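Local coordinates for calcium-regulated actin-bundling protein (Dictyostelium discoideum, PDB 4X3N) that binds and bundles actin filaments under calcium control, and may help shape and reorganize filopodia and pseudopodia during cell movement, at residues 92-95 with 96-100; 137-140 with 141-145. All coordinates share one frame; numbering follows the deposited sequence.

Contact 1: 92-95 with 96-100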
loop_
_atom_site.group_PDB
_atom_site.type_symbol
_atom_site.label_atom_id
_atom_site.label_comp_id
_atom_site.label_asym_id
_atom_site.label_seq_id
_atom_site.Cartn_x
_atom_site.Cartn_y
_atom_site.Cartn_z
ATOM N N ASN A 92 9.976 7.211 -6.547
ATOM C CA ASN A 92 9.216 8.077 -7.424
ATOM C C ASN A 92 8.145 8.891 -6.737
ATOM O O ASN A 92 7.917 10.052 -7.145
ATOM C CB ASN A 92 8.523 7.327 -8.569
ATOM C CG ASN A 92 7.857 5.972 -8.163
ATOM O OD1 ASN A 92 7.579 5.686 -7.018
ATOM N ND2 ASN A 92 7.652 5.126 -9.154
ATOM N N ASP A 93 7.435 8.309 -5.781
ATOM C CA ASP A 93 6.407 9.087 -5.091
ATOM C C ASP A 93 6.155 8.593 -3.635
ATOM O O ASP A 93 6.671 7.578 -3.197
ATOM C CB ASP A 93 5.218 9.166 -5.962
ATOM C CG ASP A 93 4.504 7.797 -6.173
ATOM O OD1 ASP A 93 4.511 6.955 -5.283
ATOM O OD2 ASP A 93 4.039 7.543 -7.267
ATOM N N LEU A 94 5.461 9.405 -2.872
ATOM C CA LEU A 94 5.222 9.210 -1.465
ATOM C C LEU A 94 3.701 9.209 -1.165
ATOM O O LEU A 94 2.920 10.010 -1.733
ATOM C CB LEU A 94 5.837 10.361 -0.658
ATOM C CG LEU A 94 7.272 10.845 -0.992
ATOM C CD1 LEU A 94 7.642 11.996 -0.045
ATOM C CD2 LEU A 94 8.248 9.678 -0.860
ATOM N N ASP A 95 3.269 8.367 -0.219
ATOM C CA ASP A 95 1.891 8.463 0.234
ATOM C C ASP A 95 1.792 9.749 1.055
ATOM O O ASP A 95 2.839 10.373 1.349
ATOM C CB ASP A 95 1.429 7.185 0.924
ATOM C CG ASP A 95 1.967 6.960 2.353
ATOM O OD1 ASP A 95 2.331 7.890 3.135
ATOM O OD2 ASP A 95 1.916 5.734 2.746
ATOM N N PHE A 96 0.606 10.113 1.483
ATOM C CA PHE A 96 0.438 11.387 2.170
ATOM C C PHE A 96 1.110 11.454 3.579
ATOM O O PHE A 96 1.578 12.544 4.040
ATOM C CB PHE A 96 -1.058 11.746 2.277
ATOM C CG PHE A 96 -1.704 12.242 1.007
ATOM C CD1 PHE A 96 -1.045 12.319 -0.188
ATOM C CD2 PHE A 96 -3.047 12.572 1.041
ATOM C CE1 PHE A 96 -1.697 12.736 -1.320
ATOM C CE2 PHE A 96 -3.700 13.006 -0.086
ATOM C CZ PHE A 96 -3.025 13.101 -1.275
ATOM N N ASP A 97 1.216 10.325 4.266
ATOM C CA ASP A 97 1.867 10.373 5.554
ATOM C C ASP A 97 3.374 10.575 5.354
ATOM O O ASP A 97 3.994 11.386 6.063
ATOM C CB ASP A 97 1.579 9.132 6.389
ATOM C CG ASP A 97 0.167 9.119 6.939
ATOM O OD1 ASP A 97 -0.380 10.177 7.295
ATOM O OD2 ASP A 97 -0.387 8.040 7.002
ATOM N N ILE A 98 3.964 9.822 4.418
ATOM C CA ILE A 98 5.353 10.003 4.141
ATOM C C ILE A 98 5.671 11.420 3.537
ATOM O O ILE A 98 6.682 12.019 3.885
ATOM C CB ILE A 98 5.882 8.895 3.235
ATOM C CG1 ILE A 98 5.629 7.507 3.824
ATOM C CG2 ILE A 98 7.356 9.083 3.033
ATOM C CD1 ILE A 98 6.178 7.272 5.237
ATOM N N ALA A 99 4.813 11.934 2.646
ATOM C CA ALA A 99 4.905 13.302 2.149
ATOM C C ALA A 99 4.945 14.318 3.241
ATOM O O ALA A 99 5.749 15.284 3.222
ATOM C CB ALA A 99 3.765 13.630 1.186
ATOM N N LEU A 100 4.074 14.143 4.207
ATOM C CA LEU A 100 4.103 14.956 5.391
ATOM C C LEU A 100 5.468 14.995 6.083
ATOM O O LEU A 100 5.962 16.046 6.450
ATOM C CB LEU A 100 3.011 14.456 6.324
ATOM C CG LEU A 100 2.564 15.422 7.372
ATOM C CD1 LEU A 100 1.163 15.104 7.867
ATOM C CD2 LEU A 100 3.566 15.374 8.511
#

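Contact 2: 137-140 with 141-145. With CA (calcium ion), chain D.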
loop_
_atom_site.group_PDB
_atom_site.type_symbol
_atom_site.label_atom_id
_atom_site.label_comp_id
_atom_site.label_asym_id
_atom_site.label_seq_id
_atom_site.Cartn_x
_atom_site.Cartn_y
_atom_site.Cartn_z
ATOM N N GLN A 137 -4.566 18.627 3.585
ATOM C CA GLN A 137 -5.527 19.391 2.800
ATOM C C GLN A 137 -4.875 20.092 1.593
ATOM O O GLN A 137 -5.462 20.136 0.495
ATOM C CB GLN A 137 -6.151 20.438 3.706
ATOM C CG GLN A 137 -7.306 21.242 3.102
ATOM C CD GLN A 137 -7.763 22.367 4.068
ATOM O OE1 GLN A 137 -7.570 22.305 5.300
ATOM N NE2 GLN A 137 -8.363 23.398 3.503
ATOM N N GLU A 138 -3.653 20.580 1.754
ATOM C CA GLU A 138 -2.975 21.150 0.572
ATOM C C GLU A 138 -2.570 20.031 -0.412
ATOM O O GLU A 138 -2.607 20.218 -1.580
ATOM C CB GLU A 138 -1.743 21.916 0.972
ATOM C CG GLU A 138 -1.067 22.660 -0.172
ATOM C CD GLU A 138 -0.132 23.731 0.360
ATOM O OE1 GLU A 138 -0.574 24.896 0.390
ATOM O OE2 GLU A 138 0.998 23.398 0.784
ATOM N N LEU A 139 -2.148 18.894 0.093
ATOM C CA LEU A 139 -1.746 17.789 -0.815
ATOM C C LEU A 139 -2.910 17.415 -1.705
ATOM O O LEU A 139 -2.788 17.277 -2.898
ATOM C CB LEU A 139 -1.297 16.545 -0.001
ATOM C CG LEU A 139 -0.075 16.724 0.902
ATOM C CD1 LEU A 139 0.372 15.387 1.450
ATOM C CD2 LEU A 139 1.084 17.393 0.196
ATOM N N ARG A 140 -4.050 17.235 -1.058
ATOM C CA ARG A 140 -5.304 16.835 -1.630
ATOM C C ARG A 140 -5.932 17.876 -2.552
ATOM O O ARG A 140 -6.440 17.528 -3.600
ATOM C CB ARG A 140 -6.253 16.602 -0.438
ATOM C CG ARG A 140 -7.531 15.936 -0.711
ATOM C CD ARG A 140 -8.200 15.704 0.629
ATOM N NE ARG A 140 -7.584 14.565 1.315
ATOM C CZ ARG A 140 -7.195 14.574 2.583
ATOM N NH1 ARG A 140 -7.371 15.666 3.347
ATOM N NH2 ARG A 140 -6.681 13.451 3.091
ATOM N N GLU A 141 -5.870 19.151 -2.164
ATOM C CA GLU A 141 -6.436 20.226 -2.969
ATOM C C GLU A 141 -5.526 20.699 -4.091
ATOM O O GLU A 141 -5.994 21.059 -5.142
ATOM C CB GLU A 141 -6.732 21.435 -2.072
ATOM C CG GLU A 141 -8.029 21.231 -1.306
ATOM C CD GLU A 141 -8.387 22.386 -0.386
ATOM O OE1 GLU A 141 -9.145 22.157 0.571
ATOM O OE2 GLU A 141 -7.881 23.491 -0.615
ATOM N N LYS A 142 -4.222 20.701 -3.874
ATOM C CA LYS A 142 -3.320 21.351 -4.766
ATOM C C LYS A 142 -2.202 20.492 -5.291
ATOM O O LYS A 142 -1.909 20.601 -6.426
ATOM C CB LYS A 142 -2.632 22.453 -4.039
ATOM C CG LYS A 142 -3.603 23.445 -3.424
ATOM C CD LYS A 142 -4.223 24.261 -4.543
ATOM C CE LYS A 142 -5.057 25.426 -4.030
ATOM N NZ LYS A 142 -4.306 26.157 -2.962
ATOM N N VAL A 143 -1.535 19.705 -4.462
ATOM C CA VAL A 143 -0.287 19.075 -4.882
ATOM C C VAL A 143 -0.535 17.827 -5.691
ATOM O O VAL A 143 0.162 17.603 -6.699
ATOM C CB VAL A 143 0.653 18.769 -3.722
ATOM C CG1 VAL A 143 1.979 18.137 -4.198
ATOM C CG2 VAL A 143 0.930 20.027 -2.914
ATOM N N ASP A 144 -1.485 17.004 -5.232
ATOM C CA ASP A 144 -1.785 15.715 -5.905
ATOM C C ASP A 144 -2.679 15.851 -7.131
ATOM O O ASP A 144 -3.885 15.430 -7.120
ATOM C CB ASP A 144 -2.378 14.721 -4.908
ATOM C CG ASP A 144 -2.641 13.345 -5.523
ATOM O OD1 ASP A 144 -1.999 12.991 -6.523
ATOM O OD2 ASP A 144 -3.493 12.633 -4.967
ATOM N N VAL A 145 -2.054 16.301 -8.221
ATOM C CA VAL A 145 -2.783 16.676 -9.400
ATOM C C VAL A 145 -3.296 15.523 -10.246
ATOM O O VAL A 145 -4.237 15.703 -10.965
ATOM C CB VAL A 145 -2.031 17.704 -10.247
ATOM C CG1 VAL A 145 -1.586 18.907 -9.365
ATOM C CG2 VAL A 145 -0.873 17.071 -10.943
HETATM CA CA CA D . 0.045 12.261 -7.368
HETATM O O HOH W 1 1.537 10.864 -8.600
#

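Contact 1: 92-95 with 96-100
With chi1 at 75°, Asp95 sets its CG between its own backbone N and carbonyl carbon, a torsion that turns the carboxylate over the first turn of helix 96-111, so that Asp95, at the N-cap position, can cap it. OD1 accepts from Ile98 N at 2.8 Å, met nearly along the C-O direction with an N-H...O angle of 174°. Aspartate suits the place because its short side chain carries an acceptor just far enough to serve an amide that the helix itself cannot pair, and its negative charge probably also interacts favourably with the positive end of the helix dipole. The carbonyl of the same residue opens the helical ladder, Ala99 N lying 2.8 Å from Asp95 O. With alanine in place of Asp95 the amide of Ile98 would probably lose its partner, and the first turn would be less firmly fixed. Leu94, in the short, weakly bonded strand 93-95, crosses Ile98 at about a right angle and sets CD2 4.0 Å from Ile98 CG2. Small Ala99 lets the other leucine methyl come close. Helix 61-79 flanks this apolar patch, with Ile72 on Leu94 and Cys79 on Ile98, while the strand pairs through Leu94 with Val151. Leu94 CD1 rests 3.7 Å from Ala99 CA.

Contact 2: 137-140 with 141-145
The backbone of 137-140 runs on into 141-143 as the last turns of helix 132-143, which enters a calcium-binding loop of EF-hand type and widens there into a pi-type turn. Gln137 O still takes Glu141 N in the regular helical way, but Glu138 O accepts both Lys142 N at 2.8 Å and Val143 N at 3.1 Å. Leu139 O then receives Asp144 N at 2.7 Å, a five-residue step that closes the helix. On the outer face Gln137 and Glu141 lie side by side: Gln137 NE2 donates to Glu141 OE1 over 3.3 Å from above the carboxylate plane, the amide and carboxylate being turned 58° apart. Polar, flexible chains suit this solvent-facing flank. Inward, Leu139 and Val143 point the same way, CD2 and CG2 being 4.1 Å apart, and both branched residues pack on Val151. Asp144, with CG anti to its N (chi1 -177°), reaches beyond the helix end to the metal, where Asn146, Asp148 and Glu155 bind by side chains and Arg150 by its carbonyl oxygen. Its other oxygen, OD2, is held by Gly149 N and by Tyr101 OH of a neighbouring subunit. Asp144 OD1 binds the calcium ion at 2.3 Å, and a water sits on the same ion.

Contact 1 comes first along the chain and contact 2 follows, their centres about 12 Å apart on the same side of the chain's centre. Helix 96-111, begun by contact 1, packs against the end of helix 132-143 in contact 2: the Phe96 ring and Ala99 meet Leu139, with Phe96 CD1 3.8 Å from Leu139 CD1, and Phe96 also lies against Asp144. Strand 150-152 joins them further, since it pairs with strand 93-95 and carries Arg150, whose carbonyl binds the calcium and whose side chain bridges to Asp93. The start of one helix and the end of another thus flank one metal site, so the bound calcium, strand 150-152 and the two helices form one packed unit of the calcium-binding region.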